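Local coordinates for fibronectin-binding protein (Streptococcus pyogenes, PDB 5A0L) that probably attaches the bacterium covalently to host targets through an internal thioester in its N-terminal adhesin domain, at residues 146-149 against 150-154; 156-159 against 160-164. All blocks are in the same frame, centred on the assembly; numbering follows the deposited sequence.

Interactions 1 and 2 follow one another along the chain, their centres about 9 Å apart: residues 146-154 form the short helix 148-152 with its two ends, and residues 156-164 start the longer helix 158-172. They meet through valines, Val151 CG2 lying 3.4 Å from Val161 CG2, and through Trp147 CZ3, which is 3.8 Å from Met164 CB. Glu158 OE1 adds a packing contact with Val151 CG1. Both sit on the same side of the thioester domain, with centres 20 to 22 Å from that of the chain. The side chain of Glu150 is about 13 Å from a bound zinc ion, too distant for coordination.

Interaction 1: 146-149 against 150-154; sequences MWER and EVRNG
Helix 148-152 is a little over one turn long, with Trp147 at its N-cap and Asn153 just beyond its C-terminal end; Val151 N bonds to Trp147 O, Arg152 N to Glu148 O, and Asn153 N to Arg149 O, the last at 3.0 Å. On the outer flank of this turn Arg152, in one of its two conformers, forms a salt bridge with Glu148, four residues back, in which Glu148 OE2 lies 2.6 Å from Arg152 NE. The oxygen is approached on its anti side, somewhat out of the carboxylate plane, and Arg152 NH2 adds a weak second bond to it at 3.1 Å. The two flat groups stand nearly on edge to one another, 79° apart, and Glu148 CG lies over a face of the guanidinium. A bend at chi2 (65°) in Glu148 turns its carboxylate along the helix to meet this partner. Its other oxygen, OE1, forms a second salt bridge to Arg165 of helix 158-172, so the carboxylate is held from two directions. At the start of the helix, Glu150 folds back past Trp147: Glu150 OE1 sits in the plane of the indole at its edge, 3.9 Å from Trp147 CD1, and only 3.2 Å from Trp147 CA. The indole itself reaches inward to Leu125, Val126 and Asn129 of helix 120-135. A Schellman motif closes the far end, Glu155 N bonding to Glu150 O and Gly154 N to Val151 O, with Gly154 at positive phi as the C-prime residue; it stops a short surface helix that leads into helix 158-172 of the thioester domain.

Interaction 2: 156-159 against 160-164; sequences ISES and QVTLM
Ser157 and Gln160 meet at the beginning of helix 158-172, where Ser157 OG accepts the N-H of Gln160 at 3.0 Å, a nearly straight N-cap bond (161° at the hydrogen). With chi1 at 64°, the hydroxyl is set between its own backbone N and carbonyl carbon, turned toward the first turn, so it satisfies an amide that lies too early in the helix for a regular i to i-4 partner. Regular bonds follow: Val161 N gives to Ser157 O, and Leu163 N to Ser159 O. Glu158 O is gripped twice by Thr162. Thr162 N comes nearly along the C=O axis, 2.9 Å from Glu158 O, whereas Thr162 OG1 gives to Glu158 O from above the carbonyl plane at 3.0 Å. The side-chain amide of Gln160 leads away from the helix start, satisfied at both ends by the loop before helix 120-135 and by that helix: NE2 gives to Gly117 O, and OE1 accepts from Glu119 N and Asn122 ND2. A water lies 3.2 Å from Ser159 OG. Beneath the cap, Ile156 CG2 is pressed against Val161 CG2 at 3.3 Å, tighter than usual for two methyl groups, and also touches Gln160 CB at 3.5 Å. Contact between the residue before the N-cap and the fourth residue of the helix is the hydrophobic staple, here paired with the serine cap. Ile156 further packs on Arg31 and Asn122, and Met164 on Asn122 and Val126, so the buried side of this helix start rests against helix 120-135, with helix 148-152 beside it.

Interaction 1: 146-149 against 150-154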
loop_
_atom_site.group_PDB
_atom_site.type_symbol
_atom_site.label_atom_id
_atom_site.label_comp_id
_atom_site.label_asym_id
_atom_site.label_seq_id
_atom_site.Cartn_x
_atom_site.Cartn_y
_atom_site.Cartn_z
ATOM N N MET A 146 -14.900 6.000 -10.545
ATOM C CA MET A 146 -14.534 5.652 -9.169
ATOM C C MET A 146 -14.765 6.828 -8.245
ATOM O O MET A 146 -14.469 7.979 -8.584
ATOM C CB MET A 146 -13.101 5.147 -9.088
ATOM C CG MET A 146 -12.973 3.742 -9.655
ATOM S SD MET A 146 -11.272 3.143 -9.642
ATOM C CE MET A 146 -11.053 2.805 -7.927
ATOM N N TRP A 147 -15.288 6.500 -7.066
ATOM C CA TRP A 147 -15.589 7.482 -6.005
ATOM C C TRP A 147 -16.691 8.487 -6.391
ATOM O O TRP A 147 -16.875 9.510 -5.713
ATOM C CB TRP A 147 -14.305 8.198 -5.525
ATOM C CG TRP A 147 -13.254 7.246 -5.110
ATOM C CD1 TRP A 147 -13.297 6.404 -4.053
ATOM C CD2 TRP A 147 -11.998 7.004 -5.767
ATOM N NE1 TRP A 147 -12.148 5.646 -4.011
ATOM C CE2 TRP A 147 -11.336 5.995 -5.058
ATOM C CE3 TRP A 147 -11.382 7.549 -6.889
ATOM C CZ2 TRP A 147 -10.069 5.550 -5.410
ATOM C CZ3 TRP A 147 -10.127 7.096 -7.247
ATOM C CH2 TRP A 147 -9.487 6.104 -6.520
ATOM N N GLU A 148 -17.443 8.208 -7.447
ATOM C CA GLU A 148 -18.539 9.084 -7.802
ATOM C C GLU A 148 -19.595 9.140 -6.682
ATOM O O GLU A 148 -20.255 10.165 -6.497
ATOM C CB GLU A 148 -19.163 8.666 -9.127
ATOM C CG GLU A 148 -20.160 9.667 -9.692
ATOM C CD GLU A 148 -19.598 11.025 -10.105
ATOM O OE1 GLU A 148 -18.380 11.225 -10.172
ATOM O OE2 GLU A 148 -20.440 11.892 -10.402
ATOM N N ARG A 149 -19.815 8.021 -5.971
ATOM C CA ARG A 149 -20.764 8.049 -4.870
ATOM C C ARG A 149 -20.345 9.098 -3.831
ATOM O O ARG A 149 -21.170 9.908 -3.360
ATOM C CB ARG A 149 -20.909 6.679 -4.233
ATOM C CG ARG A 149 -22.002 6.630 -3.175
ATOM C CD ARG A 149 -22.186 5.218 -2.611
ATOM N NE ARG A 149 -22.756 4.299 -3.601
ATOM C CZ ARG A 149 -22.928 2.994 -3.400
ATOM N NH1 ARG A 149 -22.577 2.451 -2.241
ATOM N NH2 ARG A 149 -23.429 2.229 -4.357
ATOM N N GLU A 150 -19.059 9.106 -3.487
ATOM C CA GLU A 150 -18.512 10.126 -2.597
ATOM C C GLU A 150 -18.692 11.562 -3.102
ATOM O O GLU A 150 -18.989 12.440 -2.325
ATOM C CB GLU A 150 -17.040 9.848 -2.321
ATOM C CG GLU A 150 -16.783 8.677 -1.381
ATOM C CD GLU A 150 -16.897 7.284 -1.971
ATOM O OE1 GLU A 150 -17.053 7.076 -3.200
ATOM O OE2 GLU A 150 -16.800 6.357 -1.148
ATOM N N VAL A 151 -18.504 11.802 -4.386
ATOM C CA VAL A 151 -18.701 13.128 -4.952
ATOM C C VAL A 151 -20.145 13.566 -4.789
ATOM O O VAL A 151 -20.430 14.672 -4.310
ATOM C CB VAL A 151 -18.306 13.169 -6.457
ATOM C CG1 VAL A 151 -18.592 14.534 -7.063
ATOM C CG2 VAL A 151 -16.826 12.841 -6.649
ATOM N N ARG A 152 -21.067 12.698 -5.159
ATOM C CA ARG A 152 -22.500 13.015 -5.120
ATOM C C ARG A 152 -22.967 13.325 -3.702
ATOM O O ARG A 152 -23.839 14.167 -3.477
ATOM C CB ARG A 152 -23.343 11.852 -5.676
ATOM C CG ARG A 152 -23.062 11.448 -7.131
ATOM C CD ARG A 152 -23.239 12.559 -8.156
ATOM N NE ARG A 152 -22.848 12.082 -9.474
ATOM C CZ ARG A 152 -23.539 11.187 -10.170
ATOM N NH1 ARG A 152 -24.655 10.707 -9.667
ATOM N NH2 ARG A 152 -23.119 10.775 -11.360
ATOM N N ASN A 153 -22.391 12.618 -2.743
ATOM C CA ASN A 153 -22.750 12.799 -1.337
ATOM C C ASN A 153 -21.948 13.852 -0.571
ATOM O O ASN A 153 -22.090 14.000 0.662
ATOM C CB ASN A 153 -22.638 11.448 -0.654
ATOM C CG ASN A 153 -23.795 10.553 -1.024
ATOM O OD1 ASN A 153 -23.667 9.605 -1.798
ATOM N ND2 ASN A 153 -24.966 10.908 -0.538
ATOM N N GLY A 154 -21.126 14.592 -1.302
ATOM C CA GLY A 154 -20.383 15.707 -0.743
ATOM C C GLY A 154 -19.247 15.307 0.170
ATOM O O GLY A 154 -18.755 16.124 0.948
#

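Interaction 2: 156-159 against 160-164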
loop_
_atom_site.group_PDB
_atom_site.type_symbol
_atom_site.label_atom_id
_atom_site.label_comp_id
_atom_site.label_asym_id
_atom_site.label_seq_id
_atom_site.Cartn_x
_atom_site.Cartn_y
_atom_site.Cartn_z
ATOM N N ILE A 156 -16.172 13.712 -0.902
ATOM C CA ILE A 156 -14.928 14.083 -1.530
ATOM C C ILE A 156 -15.306 15.069 -2.611
ATOM O O ILE A 156 -16.294 14.863 -3.330
ATOM C CB ILE A 156 -14.152 12.888 -2.145
ATOM C CG1 ILE A 156 -13.961 11.761 -1.126
ATOM C CG2 ILE A 156 -12.794 13.367 -2.627
ATOM C CD1 ILE A 156 -13.365 10.486 -1.677
ATOM N N SER A 157 -14.539 16.148 -2.704
ATOM C CA SER A 157 -14.813 17.161 -3.694
ATOM C C SER A 157 -14.553 16.598 -5.078
ATOM O O SER A 157 -13.754 15.650 -5.278
ATOM C CB SER A 157 -13.970 18.407 -3.448
ATOM O OG SER A 157 -12.579 18.070 -3.600
ATOM N N GLU A 158 -15.291 17.181 -6.014
ATOM C CA GLU A 158 -15.081 16.907 -7.409
ATOM C C GLU A 158 -13.611 17.119 -7.739
ATOM O O GLU A 158 -13.021 16.292 -8.423
ATOM C CB GLU A 158 -15.967 17.806 -8.271
ATOM C CG GLU A 158 -16.009 17.444 -9.751
ATOM C CD GLU A 158 -16.829 16.196 -10.033
ATOM O OE1 GLU A 158 -16.334 15.103 -9.722
ATOM O OE2 GLU A 158 -17.958 16.300 -10.578
ATOM N N SER A 159 -13.012 18.198 -7.232
ATOM C CA SER A 159 -11.614 18.476 -7.527
ATOM C C SER A 159 -10.678 17.379 -7.025
ATOM O O SER A 159 -9.788 16.936 -7.789
ATOM C CB SER A 159 -11.171 19.851 -7.006
ATOM O OG SER A 159 -11.108 19.904 -5.577
ATOM N N GLN A 160 -10.862 16.898 -5.781
ATOM C CA GLN A 160 -9.988 15.837 -5.256
ATOM C C GLN A 160 -10.195 14.556 -6.104
ATOM O O GLN A 160 -9.227 13.877 -6.435
ATOM C CB GLN A 160 -10.204 15.461 -3.740
ATOM C CG GLN A 160 -9.598 16.364 -2.663
ATOM C CD GLN A 160 -8.102 16.156 -2.643
ATOM O OE1 GLN A 160 -7.585 15.117 -2.181
ATOM N NE2 GLN A 160 -7.394 17.120 -3.176
ATOM N N VAL A 161 -11.450 14.217 -6.408
ATOM C CA VAL A 161 -11.717 12.952 -7.093
ATOM C C VAL A 161 -11.131 12.982 -8.512
ATOM O O VAL A 161 -10.603 11.973 -8.969
ATOM C CB VAL A 161 -13.219 12.583 -7.049
ATOM C CG1 VAL A 161 -13.483 11.309 -7.784
ATOM C CG2 VAL A 161 -13.660 12.263 -5.609
ATOM N N THR A 162 -11.182 14.124 -9.196
ATOM C CA THR A 162 -10.576 14.206 -10.510
ATOM C C THR A 162 -9.062 13.928 -10.415
ATOM O O THR A 162 -8.490 13.171 -11.235
ATOM C CB THR A 162 -10.870 15.575 -11.139
ATOM O OG1 THR A 162 -12.292 15.732 -11.254
ATOM C CG2 THR A 162 -10.225 15.698 -12.509
ATOM N N LEU A 163 -8.398 14.523 -9.429
ATOM C CA LEU A 163 -6.958 14.254 -9.244
ATOM C C LEU A 163 -6.712 12.764 -8.978
ATOM O O LEU A 163 -5.765 12.167 -9.490
ATOM C CB LEU A 163 -6.369 15.070 -8.074
ATOM C CG LEU A 163 -6.295 16.596 -8.259
ATOM C CD1 LEU A 163 -5.798 17.196 -6.961
ATOM C CD2 LEU A 163 -5.440 16.976 -9.438
ATOM N N MET A 164 -7.544 12.183 -8.112
ATOM C CA MET A 164 -7.368 10.767 -7.730
ATOM C C MET A 164 -7.492 9.817 -8.921
ATOM O O MET A 164 -6.684 8.893 -9.072
ATOM C CB MET A 164 -8.415 10.402 -6.677
ATOM C CG MET A 164 -8.179 11.083 -5.301
ATOM S SD MET A 164 -9.639 10.991 -4.219
ATOM C CE MET A 164 -9.629 9.234 -3.799
HETATM O O HOH W 1 -8.401 19.118 -4.092
#